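Local coordinates for protein induced by osmotic stress (Scheffersomyces stipitis, PDB 5YWN) that probably acts as an NADP(H)-dependent carbonyl reductase of the extended short-chain dehydrogenase type, reducing haloketones to alcohols, at residues 294-297 and 298-301; 267-270 and 271-275. The protein carries 1 engineered substitution. All coordinates share one frame; numbering follows the deposited sequence.

Interaction 1 of 2, residues 294-297 and 298-301; sequences DDFS and AFKE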
loop_
_atom_site.group_PDB
_atom_site.type_symbol
_atom_site.label_atom_id
_atom_site.label_comp_id
_atom_site.label_asym_id
_atom_site.label_seq_id
_atom_site.Cartn_x
_atom_site.Cartn_y
_atom_site.Cartn_z
ATOM N N ASP A 294 -12.643 4.684 -23.898
ATOM C CA ASP A 294 -11.770 5.340 -22.965
ATOM C C ASP A 294 -10.620 5.984 -23.713
ATOM O O ASP A 294 -10.019 5.368 -24.536
ATOM C CB ASP A 294 -11.293 4.385 -21.883
ATOM C CG ASP A 294 -10.802 3.041 -22.423
ATOM O OD1 ASP A 294 -11.307 2.601 -23.445
ATOM O OD2 ASP A 294 -9.969 2.421 -21.797
ATOM N N ASP A 295 -10.379 7.250 -23.476
ATOM C CA ASP A 295 -9.285 7.954 -24.085
ATOM C C ASP A 295 -8.531 8.779 -23.062
ATOM O O ASP A 295 -9.053 9.711 -22.574
ATOM C CB ASP A 295 -9.846 8.825 -25.204
ATOM C CG ASP A 295 -8.845 9.749 -25.816
ATOM O OD1 ASP A 295 -7.713 9.791 -25.432
ATOM O OD2 ASP A 295 -9.211 10.469 -26.690
ATOM N N PHE A 296 -7.304 8.428 -22.781
ATOM C CA PHE A 296 -6.481 9.146 -21.815
ATOM C C PHE A 296 -5.358 10.016 -22.365
ATOM O O PHE A 296 -4.502 10.426 -21.648
ATOM C CB PHE A 296 -5.960 8.227 -20.709
ATOM C CG PHE A 296 -7.003 7.404 -20.087
ATOM C CD1 PHE A 296 -7.946 7.962 -19.292
ATOM C CD2 PHE A 296 -7.050 6.072 -20.307
ATOM C CE1 PHE A 296 -8.914 7.211 -18.720
ATOM C CE2 PHE A 296 -8.005 5.318 -19.743
ATOM C CZ PHE A 296 -8.950 5.890 -18.962
ATOM N N SER A 297 -5.392 10.268 -23.645
ATOM C CA SER A 297 -4.336 10.977 -24.328
ATOM C C SER A 297 -4.143 12.439 -23.922
ATOM O O SER A 297 -3.129 12.969 -24.117
ATOM C CB SER A 297 -4.396 10.794 -25.836
ATOM O OG SER A 297 -5.516 11.329 -26.381
ATOM N N ALA A 298 -5.160 13.046 -23.369
ATOM C CA ALA A 298 -5.062 14.382 -22.824
ATOM C C ALA A 298 -4.269 14.507 -21.523
ATOM O O ALA A 298 -3.866 15.562 -21.190
ATOM C CB ALA A 298 -6.413 15.041 -22.707
ATOM N N PHE A 299 -4.093 13.409 -20.806
ATOM C CA PHE A 299 -3.539 13.470 -19.478
ATOM C C PHE A 299 -2.026 13.586 -19.514
ATOM O O PHE A 299 -1.365 12.753 -20.029
ATOM C CB PHE A 299 -3.946 12.261 -18.626
ATOM C CG PHE A 299 -5.369 12.249 -18.204
ATOM C CD1 PHE A 299 -6.360 11.830 -19.064
ATOM C CD2 PHE A 299 -5.719 12.622 -16.964
ATOM C CE1 PHE A 299 -7.669 11.818 -18.681
ATOM C CE2 PHE A 299 -7.019 12.595 -16.556
ATOM C CZ PHE A 299 -8.006 12.196 -17.413
ATOM N N LYS A 300 -1.505 14.631 -18.937
ATOM C CA LYS A 300 -0.079 14.774 -18.856
ATOM C C LYS A 300 0.529 13.621 -18.044
ATOM O O LYS A 300 -0.004 13.260 -17.089
ATOM C CB LYS A 300 0.278 16.104 -18.254
ATOM C CG LYS A 300 -0.017 17.283 -19.111
ATOM C CD LYS A 300 0.171 18.567 -18.360
ATOM C CE LYS A 300 -0.134 19.742 -19.250
ATOM N NZ LYS A 300 0.210 20.980 -18.554
ATOM N N GLU A 301 1.609 13.046 -18.493
ATOM C CA GLU A 301 2.208 11.972 -17.742
ATOM C C GLU A 301 2.819 12.483 -16.458
ATOM O O GLU A 301 3.514 13.437 -16.463
ATOM C CB GLU A 301 3.288 11.241 -18.531
ATOM C CG GLU A 301 2.886 10.710 -19.880
ATOM C CD GLU A 301 1.938 9.520 -19.837
ATOM O OE1 GLU A 301 1.910 8.792 -18.854
ATOM O OE2 GLU A 301 1.238 9.308 -20.791
HETATM O O HOH W 1 -7.951 12.150 -22.771
HETATM O O HOH W 2 -1.602 10.272 -21.315
#
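The carbonyl oxygen of Phe-296 is held from two quarters: Phe-299 N donates to Phe-296 O over 3.1 Å with a nearly straight N-H path of 164°, and water 2 lies 2.9 Å from the same Phe-296 O. That backbone donor stands above the carbonyl plane, well off either lone pair. Water 2 is also hydrogen-bonded to Phe-299 O, although it has more acceptors around it than protons to offer. The bond from Phe-299 N closes a type I beta turn from Phe-296 to Phe-299, and an Asx turn runs into it from the N-terminal side. In the latter, Asp-295 OD1 receives Ser-297 N at 3.0 Å, nearly end-on to its C-O bond, and takes Ser-297 OG at 2.8 Å through its syn lone pair. Ser-297 can make this second bond because OG sits between its own backbone N and carbonyl carbon (chi1 65°), turned back toward the carboxylate. Water 1 bridges Asp-295 and Ala-298, giving a proton to Asp-295 O at 2.7 Å and accepting from Ala-298 N at 3.0 Å. The two phenylalanine rings meet in an offset edge-to-face stack, centroids 6.0 Å apart and planes at 63°. The edge of Phe-296 faces the ring of Phe-299 near its rim, where Phe-296 CD1 comes within 3.9 Å of Phe-299 CE1. Arg-265 touches both side chains, and Pro-138 packs on Phe-299.

Interaction 2 of 2, residues 267-270 and 271-275; sequences NGQT and LLDVV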
loop_
_atom_site.group_PDB
_atom_site.type_symbol
_atom_site.label_atom_id
_atom_site.label_comp_id
_atom_site.label_asym_id
_atom_site.label_seq_id
_atom_site.Cartn_x
_atom_site.Cartn_y
_atom_site.Cartn_z
ATOM N N ASN A 267 -10.347 3.631 -16.471
ATOM C CA ASN A 267 -11.695 3.793 -15.992
ATOM C C ASN A 267 -12.483 2.497 -15.989
ATOM O O ASN A 267 -11.973 1.488 -16.287
ATOM C CB ASN A 267 -12.429 4.940 -16.679
ATOM C CG ASN A 267 -12.754 4.674 -18.135
ATOM O OD1 ASN A 267 -12.834 3.577 -18.575
ATOM N ND2 ASN A 267 -12.958 5.725 -18.855
ATOM N N GLY A 268 -13.753 2.601 -15.691
ATOM C CA GLY A 268 -14.648 1.484 -15.685
ATOM C C GLY A 268 -14.753 0.771 -17.024
ATOM O O GLY A 268 -14.892 -0.384 -17.062
ATOM N N GLN A 269 -14.698 1.507 -18.110
ATOM C CA GLN A 269 -14.676 0.917 -19.426
ATOM C C GLN A 269 -13.431 0.090 -19.692
ATOM O O GLN A 269 -13.529 -0.959 -20.199
ATOM C CB GLN A 269 -14.896 1.939 -20.518
ATOM C CG GLN A 269 -15.201 1.337 -21.851
ATOM C CD GLN A 269 -16.517 0.627 -21.905
ATOM O OE1 GLN A 269 -17.539 1.213 -21.716
ATOM N NE2 GLN A 269 -16.471 -0.636 -22.134
ATOM N N THR A 270 -12.290 0.589 -19.264
ATOM C CA THR A 270 -11.040 -0.104 -19.386
ATOM C C THR A 270 -11.129 -1.455 -18.654
ATOM O O THR A 270 -10.771 -2.455 -19.188
ATOM C CB THR A 270 -9.881 0.686 -18.728
ATOM O OG1 THR A 270 -10.034 2.066 -18.937
ATOM C CG2 THR A 270 -8.580 0.252 -19.306
ATOM N N LEU A 271 -11.676 -1.432 -17.456
ATOM C CA LEU A 271 -11.864 -2.590 -16.649
ATOM C C LEU A 271 -12.806 -3.633 -17.272
ATOM O O LEU A 271 -12.465 -4.760 -17.381
ATOM C CB LEU A 271 -12.401 -2.154 -15.306
ATOM C CG LEU A 271 -12.857 -3.218 -14.357
ATOM C CD1 LEU A 271 -11.824 -4.281 -14.083
ATOM C CD2 LEU A 271 -13.503 -2.705 -13.093
ATOM N N LEU A 272 -13.946 -3.188 -17.727
ATOM C CA LEU A 272 -14.915 -4.019 -18.390
ATOM C C LEU A 272 -14.348 -4.661 -19.662
ATOM O O LEU A 272 -14.544 -5.797 -19.906
ATOM C CB LEU A 272 -16.100 -3.177 -18.760
ATOM C CG LEU A 272 -17.296 -3.134 -17.839
ATOM C CD1 LEU A 272 -18.422 -2.314 -18.406
ATOM C CD2 LEU A 272 -17.766 -4.516 -17.493
ATOM N N ASP A 273 -13.621 -3.902 -20.425
ATOM C CA ASP A 273 -13.066 -4.377 -21.649
ATOM C C ASP A 273 -12.081 -5.514 -21.400
ATOM O O ASP A 273 -12.064 -6.441 -22.113
ATOM C CB ASP A 273 -12.434 -3.242 -22.461
ATOM C CG ASP A 273 -13.486 -2.256 -23.074
ATOM O OD1 ASP A 273 -14.643 -2.571 -23.187
ATOM O OD2 ASP A 273 -13.104 -1.179 -23.433
ATOM N N VAL A 274 -11.266 -5.383 -20.389
ATOM C CA VAL A 274 -10.340 -6.420 -20.059
ATOM C C VAL A 274 -11.021 -7.690 -19.603
ATOM O O VAL A 274 -10.756 -8.698 -20.103
ATOM C CB VAL A 274 -9.305 -5.893 -19.041
ATOM C CG1 VAL A 274 -8.602 -6.996 -18.277
ATOM C CG2 VAL A 274 -8.311 -4.964 -19.701
ATOM N N VAL A 275 -11.917 -7.582 -18.676
ATOM C CA VAL A 275 -12.577 -8.717 -18.121
ATOM C C VAL A 275 -13.395 -9.516 -19.151
ATOM O O VAL A 275 -13.324 -10.690 -19.190
ATOM C CB VAL A 275 -13.442 -8.284 -16.945
ATOM C CG1 VAL A 275 -14.293 -9.399 -16.445
ATOM C CG2 VAL A 275 -12.574 -7.775 -15.825
#
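Gln-269 and Asp-273, one helical turn apart, are joined by Gln-269 NE2 donating to Asp-273 OD1 at 2.9 Å. The N-H path bends to 146°, and the nitrogen comes in from above the carboxylate plane, while OD1 stays close to the plane of the amide. With CG anti to the backbone N (chi1 -166°), CG of Gln-269 lies 3.6 Å from Asp-273 OD2, and a bend at chi2 (67°) carries the amide on to Asp-273 OD1. Both groups are fixed further by the loop that follows the helix: Gln-269 OE1 accepts from Lys-290 N, Gln-269 NE2 also donates to Val-288 O, and Asp-273 OD2 accepts from His-292 N. Shortening Gln-269 to an alanine would probably leave Lys-290 N and Val-288 O without their side-chain mate and Asp-273 OD1 without this donor. Along the backbone, Asp-273 N bonds to Gln-269 O at 3.0 Å, and Val-274 N to Thr-270 O at 3.2 Å. The side chains of Thr-270 and Val-274 touch helix 318-332. Farther back, Asn-267 OD1 accepts from Thr-270 N at 3.1 Å and only weakly from Gln-269 N; in return, Asn-267 N donates to Thr-270 OG1 at 2.9 Å. This reciprocal pairing is a capping box, with Asn-267 as N-cap of helix 268-278.

In the fold
Along the chain, interaction 2 comes first, where strand 265-267 passes into helix 268-278, beyond the last strand, 258-261, of the Rossmann-type parallel sheet. Interaction 1 follows in the loop leading to helix 305-311. Each is local, spanning little more than a turn of backbone, so the two stand in series and neither nests nor crosses. The longer closure lies between them: Asp-294 OD2 hydrogen-bonds Thr-270 OG1, and Phe-296 CZ packs 3.6 Å from Asn-267 N, which brings the loop back over the start of the helix. Together they tie that loop to strand 265-267 and helix 268-278, with helix 318-332 packed alongside.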